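Local coordinates for protein thiol-disulfide oxidoreductase (Bacteroides thetaiotaomicron, PDB 3FW2) that probably works as a thiol-disulfide oxidoreductase of the TlpA-like family, this chain being its C-terminal, thioredoxin-like domain, at residues A[8-13]-A[126-131]; A[40-45]-A[74-79]. One frame throughout, in Å; residues are numbered along the deposited sequence.

Contact 1: residues A[8-13]-A[126-131]; sequences GKYAPF and DGKILA
The Tyr10 ring carries the aliphatic part of Lys128 over one face and the backbone of Asp126 and Gly127 at its edge. Lys128 CD makes a CH-pi contact, 4.1 Å from the centroid of the Tyr10 ring, displaced toward the rim. Bends at chi2 (82°) and chi3 (70°) fold the lysine back over the ring, and its CD also lies 3.5 Å from Gly8 O. At the edge, Asp126 O comes within 3.5 Å of Tyr10 CE1. With an alanine in place of Lys128, the Tyr10 ring would probably lose its CH-pi partner and be freer to turn. Beneath the side chains, the backbones pair through a single bridge between Tyr10 and Lys128. Gly8 N donates to Ile129 O, and Ala11 N to Gly127 O. Between these two bonds, Lys9 O is approached by Ile129 N at 2.9 Å and almost head-on, with a C=O...N angle of 172°. Ile129 runs its CG1 branch past Lys9 O, and its side chain also packs on Ile121 and Leu123 of strand 119-123. The contact is therefore gripped mainly by peptide groups, which join the N-terminal loop to the start of edge strand 129-132, while the Tyr10-Lys128 pair adds an apolar contact on its more exposed part.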
loop_
_atom_site.group_PDB
_atom_site.type_symbol
_atom_site.label_atom_id
_atom_site.label_comp_id
_atom_site.label_asym_id
_atom_site.label_seq_id
_atom_site.Cartn_x
_atom_site.Cartn_y
_atom_site.Cartn_z
ATOM N N GLY A 8 1.736 20.959 11.620
ATOM C CA GLY A 8 1.112 22.070 12.329
ATOM C C GLY A 8 -0.405 21.957 12.514
ATOM O O GLY A 8 -0.984 22.692 13.319
ATOM N N LYS A 9 -1.043 21.038 11.791
ATOM C CA LYS A 9 -2.480 20.780 11.939
ATOM C C LYS A 9 -2.663 19.861 13.108
ATOM O O LYS A 9 -1.714 19.194 13.518
ATOM C CB LYS A 9 -3.033 20.103 10.689
ATOM C CG LYS A 9 -3.015 20.958 9.438
ATOM C CD LYS A 9 -4.157 21.939 9.431
ATOM C CE LYS A 9 -4.059 22.902 8.243
ATOM N NZ LYS A 9 -4.086 22.198 6.925
ATOM N N TYR A 10 -3.874 19.803 13.658
ATOM C CA TYR A 10 -4.187 18.799 14.658
ATOM C C TYR A 10 -4.422 17.460 13.964
ATOM O O TYR A 10 -5.082 17.418 12.928
ATOM C CB TYR A 10 -5.436 19.202 15.427
ATOM C CG TYR A 10 -5.208 20.291 16.435
ATOM C CD1 TYR A 10 -4.389 20.064 17.551
ATOM C CD2 TYR A 10 -5.838 21.529 16.315
ATOM C CE1 TYR A 10 -4.204 21.035 18.521
ATOM C CE2 TYR A 10 -5.653 22.521 17.281
ATOM C CZ TYR A 10 -4.832 22.266 18.382
ATOM O OH TYR A 10 -4.626 23.233 19.358
ATOM N N ALA A 11 -3.881 16.388 14.553
ATOM C CA ALA A 11 -3.998 15.020 14.016
ATOM C C ALA A 11 -5.482 14.640 13.770
ATOM O O ALA A 11 -6.282 14.794 14.663
ATOM C CB ALA A 11 -3.387 14.022 15.033
ATOM N N PRO A 12 -5.819 14.082 12.586
ATOM C CA PRO A 12 -7.153 13.472 12.444
ATOM C C PRO A 12 -7.456 12.395 13.486
ATOM O O PRO A 12 -6.546 11.654 13.942
ATOM C CB PRO A 12 -7.117 12.840 11.038
ATOM C CG PRO A 12 -6.092 13.701 10.253
ATOM C CD PRO A 12 -5.043 14.031 11.328
ATOM N N PHE A 13 -8.717 12.302 13.877
ATOM C CA PHE A 13 -9.075 11.303 14.872
ATOM C C PHE A 13 -8.857 9.904 14.351
ATOM O O PHE A 13 -9.052 9.637 13.147
ATOM C CB PHE A 13 -10.527 11.460 15.233
ATOM C CG PHE A 13 -10.995 10.494 16.251
ATOM C CD1 PHE A 13 -10.586 10.598 17.565
ATOM C CD2 PHE A 13 -11.903 9.528 15.905
ATOM C CE1 PHE A 13 -11.075 9.684 18.533
ATOM C CE2 PHE A 13 -12.386 8.637 16.861
ATOM C CZ PHE A 13 -11.968 8.706 18.138
ATOM N N ASP A 126 -0.423 17.614 22.602
ATOM C CA ASP A 126 -1.722 18.214 22.270
ATOM C C ASP A 126 -2.298 17.789 20.909
ATOM O O ASP A 126 -3.342 18.311 20.474
ATOM C CB ASP A 126 -1.679 19.751 22.413
ATOM C CG ASP A 126 -0.820 20.417 21.384
ATOM O OD1 ASP A 126 -0.167 19.714 20.570
ATOM O OD2 ASP A 126 -0.819 21.669 21.353
ATOM N N GLY A 127 -1.640 16.836 20.238
ATOM C CA GLY A 127 -2.137 16.322 18.989
ATOM C C GLY A 127 -1.646 17.034 17.747
ATOM O O GLY A 127 -2.053 16.686 16.631
ATOM N N LYS A 128 -0.776 18.026 17.895
ATOM C CA LYS A 128 -0.308 18.785 16.733
ATOM C C LYS A 128 0.691 17.926 15.944
ATOM O O LYS A 128 1.508 17.268 16.571
ATOM C CB LYS A 128 0.456 20.021 17.185
ATOM C CG LYS A 128 0.293 21.173 16.314
ATOM C CD LYS A 128 -1.037 21.895 16.682
ATOM C CE LYS A 128 -0.981 22.587 18.033
ATOM N NZ LYS A 128 -2.243 23.344 18.289
ATOM N N ILE A 129 0.651 17.993 14.616
ATOM C CA ILE A 129 1.560 17.276 13.757
ATOM C C ILE A 129 2.886 18.006 13.690
ATOM O O ILE A 129 2.973 19.134 13.108
ATOM C CB ILE A 129 0.985 17.058 12.359
ATOM C CG1 ILE A 129 -0.267 16.180 12.459
ATOM C CG2 ILE A 129 2.046 16.389 11.411
ATOM C CD1 ILE A 129 -1.093 16.125 11.203
ATOM N N LEU A 130 3.899 17.376 14.293
ATOM C CA LEU A 130 5.263 17.929 14.349
ATOM C C LEU A 130 6.136 17.588 13.141
ATOM O O LEU A 130 6.903 18.433 12.664
ATOM C CB LEU A 130 5.983 17.505 15.633
ATOM C CG LEU A 130 5.327 17.854 16.964
ATOM C CD1 LEU A 130 6.096 17.220 18.163
ATOM C CD2 LEU A 130 5.224 19.413 17.082
ATOM N N ALA A 131 6.045 16.367 12.646
ATOM C CA ALA A 131 6.887 15.901 11.559
ATOM C C ALA A 131 6.310 14.633 10.988
ATOM O O ALA A 131 5.535 13.949 11.630
ATOM C CB ALA A 131 8.303 15.595 12.074
#

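Contact 2: residues A[40-45]-A[74-79]; sequences FWASWN and GISLDV
Strands 35-41 and 70-76 end side by side and parallel, pairing Phe40 with Ile75 and Trp41 with Ser76, with Trp41 N bonded to Ile75 O (3.1 Å) and Leu77 N to Trp41 O (2.8 Å). On one sheet face the Phe40 ring lies alongside Ile75; on the other, Ser76 CB sits over the five-membered ring of Trp41, 4.0 Å from its centroid. Beyond the strands, the Asp78 carboxylate takes three bonds. Ser43 OG reaches Asp78 OD1 (2.6 Å) and Ser43 N reaches Asp78 OD2 (2.9 Å), both on the syn side but about 30° out of the carboxylate plane; chi1 of 84°, with the hydroxyl between the backbone N and carbonyl carbon, lets both donors reach it. Ser76 OG meets Asp78 OD2 from above its plane (2.7 Å) and accepts from Asp78 N, an ST turn. Trp44 NE1 donates in its ring plane to Leu77 O (2.9 Å), from above the carbonyl plane, while Ala42 CB lies over one indole face. This is the beta-alpha-beta unit of a thioredoxin fold, whose first strand in relatives leads into the Trp-Cys-X-X-Cys redox loop; Asn45 probably stands where the first cysteine would be, which this loop lacks.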
loop_
_atom_site.group_PDB
_atom_site.type_symbol
_atom_site.label_atom_id
_atom_site.label_comp_id
_atom_site.label_asym_id
_atom_site.label_seq_id
_atom_site.Cartn_x
_atom_site.Cartn_y
_atom_site.Cartn_z
ATOM N N PHE A 40 3.390 3.379 10.390
ATOM C CA PHE A 40 2.463 2.658 9.535
ATOM C C PHE A 40 3.221 1.590 8.721
ATOM O O PHE A 40 4.320 1.839 8.214
ATOM C CB PHE A 40 1.818 3.596 8.523
ATOM C CG PHE A 40 0.906 4.648 9.127
ATOM C CD1 PHE A 40 -0.435 4.412 9.283
ATOM C CD2 PHE A 40 1.415 5.832 9.586
ATOM C CE1 PHE A 40 -1.283 5.380 9.830
ATOM C CE2 PHE A 40 0.550 6.790 10.152
ATOM C CZ PHE A 40 -0.782 6.533 10.255
ATOM N N TRP A 41 2.625 0.402 8.614
ATOM C CA TRP A 41 3.303 -0.735 8.017
ATOM C C TRP A 41 2.246 -1.764 7.627
ATOM O O TRP A 41 1.047 -1.587 7.891
ATOM C CB TRP A 41 4.264 -1.365 9.040
ATOM C CG TRP A 41 3.592 -1.996 10.221
ATOM C CD1 TRP A 41 2.950 -1.354 11.245
ATOM C CD2 TRP A 41 3.418 -3.401 10.465
ATOM N NE1 TRP A 41 2.420 -2.262 12.117
ATOM C CE2 TRP A 41 2.676 -3.522 11.670
ATOM C CE3 TRP A 41 3.841 -4.551 9.813
ATOM C CZ2 TRP A 41 2.364 -4.763 12.228
ATOM C CZ3 TRP A 41 3.525 -5.776 10.349
ATOM C CH2 TRP A 41 2.773 -5.874 11.534
ATOM N N ALA A 42 2.686 -2.859 7.026
ATOM C CA ALA A 42 1.840 -4.030 6.853
ATOM C C ALA A 42 2.663 -5.275 6.680
ATOM O O ALA A 42 3.764 -5.258 6.091
ATOM C CB ALA A 42 0.914 -3.892 5.625
ATOM N N SER A 43 2.146 -6.412 7.148
ATOM C CA SER A 43 2.877 -7.662 6.999
ATOM C C SER A 43 3.018 -8.093 5.536
ATOM O O SER A 43 3.918 -8.838 5.161
ATOM C CB SER A 43 2.228 -8.769 7.866
ATOM O OG SER A 43 1.140 -9.373 7.175
ATOM N N TRP A 44 2.087 -7.679 4.700
ATOM C CA TRP A 44 2.147 -7.934 3.275
ATOM C C TRP A 44 3.170 -7.039 2.525
ATOM O O TRP A 44 3.319 -7.142 1.263
ATOM C CB TRP A 44 0.740 -7.818 2.644
ATOM C CG TRP A 44 -0.021 -6.518 2.828
ATOM C CD1 TRP A 44 -1.071 -6.311 3.674
ATOM C CD2 TRP A 44 0.175 -5.291 2.126
ATOM N NE1 TRP A 44 -1.534 -5.033 3.535
ATOM C CE2 TRP A 44 -0.790 -4.387 2.587
ATOM C CE3 TRP A 44 1.075 -4.865 1.122
ATOM C CZ2 TRP A 44 -0.884 -3.058 2.113
ATOM C CZ3 TRP A 44 0.969 -3.527 0.651
ATOM C CH2 TRP A 44 0.012 -2.653 1.156
ATOM N N ASN A 45 3.877 -6.165 3.275
ATOM C CA ASN A 45 4.995 -5.408 2.719
ATOM C C ASN A 45 6.225 -5.531 3.598
ATOM O O ASN A 45 6.644 -4.586 4.200
ATOM C CB ASN A 45 4.575 -3.939 2.592
ATOM C CG ASN A 45 5.625 -3.092 1.939
ATOM O OD1 ASN A 45 6.137 -3.451 0.911
ATOM N ND2 ASN A 45 5.933 -1.972 2.551
ATOM N N GLY A 74 2.066 1.447 16.557
ATOM C CA GLY A 74 2.141 0.897 15.212
ATOM C C GLY A 74 0.730 0.691 14.703
ATOM O O GLY A 74 -0.106 0.064 15.368
ATOM N N ILE A 75 0.488 1.198 13.506
ATOM C CA ILE A 75 -0.765 1.026 12.794
ATOM C C ILE A 75 -0.525 0.204 11.546
ATOM O O ILE A 75 0.232 0.610 10.649
ATOM C CB ILE A 75 -1.378 2.356 12.419
ATOM C CG1 ILE A 75 -1.689 3.178 13.689
ATOM C CG2 ILE A 75 -2.625 2.122 11.582
ATOM C CD1 ILE A 75 -2.365 4.502 13.482
ATOM N N SER A 76 -1.122 -0.973 11.488
ATOM C CA SER A 76 -0.976 -1.828 10.326
ATOM C C SER A 76 -2.086 -1.661 9.317
ATOM O O SER A 76 -3.259 -1.483 9.690
ATOM C CB SER A 76 -0.931 -3.286 10.720
ATOM O OG SER A 76 -0.845 -4.134 9.558
ATOM N N LEU A 77 -1.711 -1.790 8.052
ATOM C CA LEU A 77 -2.646 -1.847 6.939
ATOM C C LEU A 77 -2.858 -3.280 6.445
ATOM O O LEU A 77 -3.285 -3.517 5.299
ATOM C CB LEU A 77 -2.212 -0.886 5.822
ATOM C CG LEU A 77 -2.012 0.542 6.298
ATOM C CD1 LEU A 77 -1.553 1.374 5.097
ATOM C CD2 LEU A 77 -3.269 1.160 6.960
ATOM N N ASP A 78 -2.595 -4.252 7.302
ATOM C CA ASP A 78 -2.954 -5.638 7.020
ATOM C C ASP A 78 -4.480 -5.828 6.880
ATOM O O ASP A 78 -5.298 -5.090 7.488
ATOM C CB ASP A 78 -2.479 -6.564 8.129
ATOM C CG ASP A 78 -1.045 -6.971 7.976
ATOM O OD1 ASP A 78 -0.763 -7.668 6.992
ATOM O OD2 ASP A 78 -0.214 -6.620 8.818
ATOM N N VAL A 79 -4.836 -6.854 6.121
ATOM C CA VAL A 79 -6.239 -7.295 5.993
ATOM C C VAL A 79 -6.494 -8.602 6.691
ATOM O O VAL A 79 -7.663 -8.952 6.958
ATOM C CB VAL A 79 -6.637 -7.437 4.543
ATOM C CG1 VAL A 79 -6.711 -5.994 3.896
ATOM C CG2 VAL A 79 -5.728 -8.425 3.832
#

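In the fold
From the N terminus, the chain enters contact 1 through loop 8-13 and passes the small hairpin of strands 16-17 and 23-24 before strand 35-41 brings it to 40-45. Helix 48-64 and strand 70-76 then return it to 74-79, where contact 2 closes the smaller loop. Helix 81-90, strand 96-98, helix 107-111 and strand 119-123 follow before 126-131 closes contact 1, so contact 2's loop falls wholly within contact 1's without crossing it. Their centres are 22 Å apart, on opposite sides of the chain's centre. Both contacts reach the mixed sheet: contact 2 joins two neighbouring parallel strands, whereas contact 1 fastens the beginning of the chain onto an outer edge of that sheet.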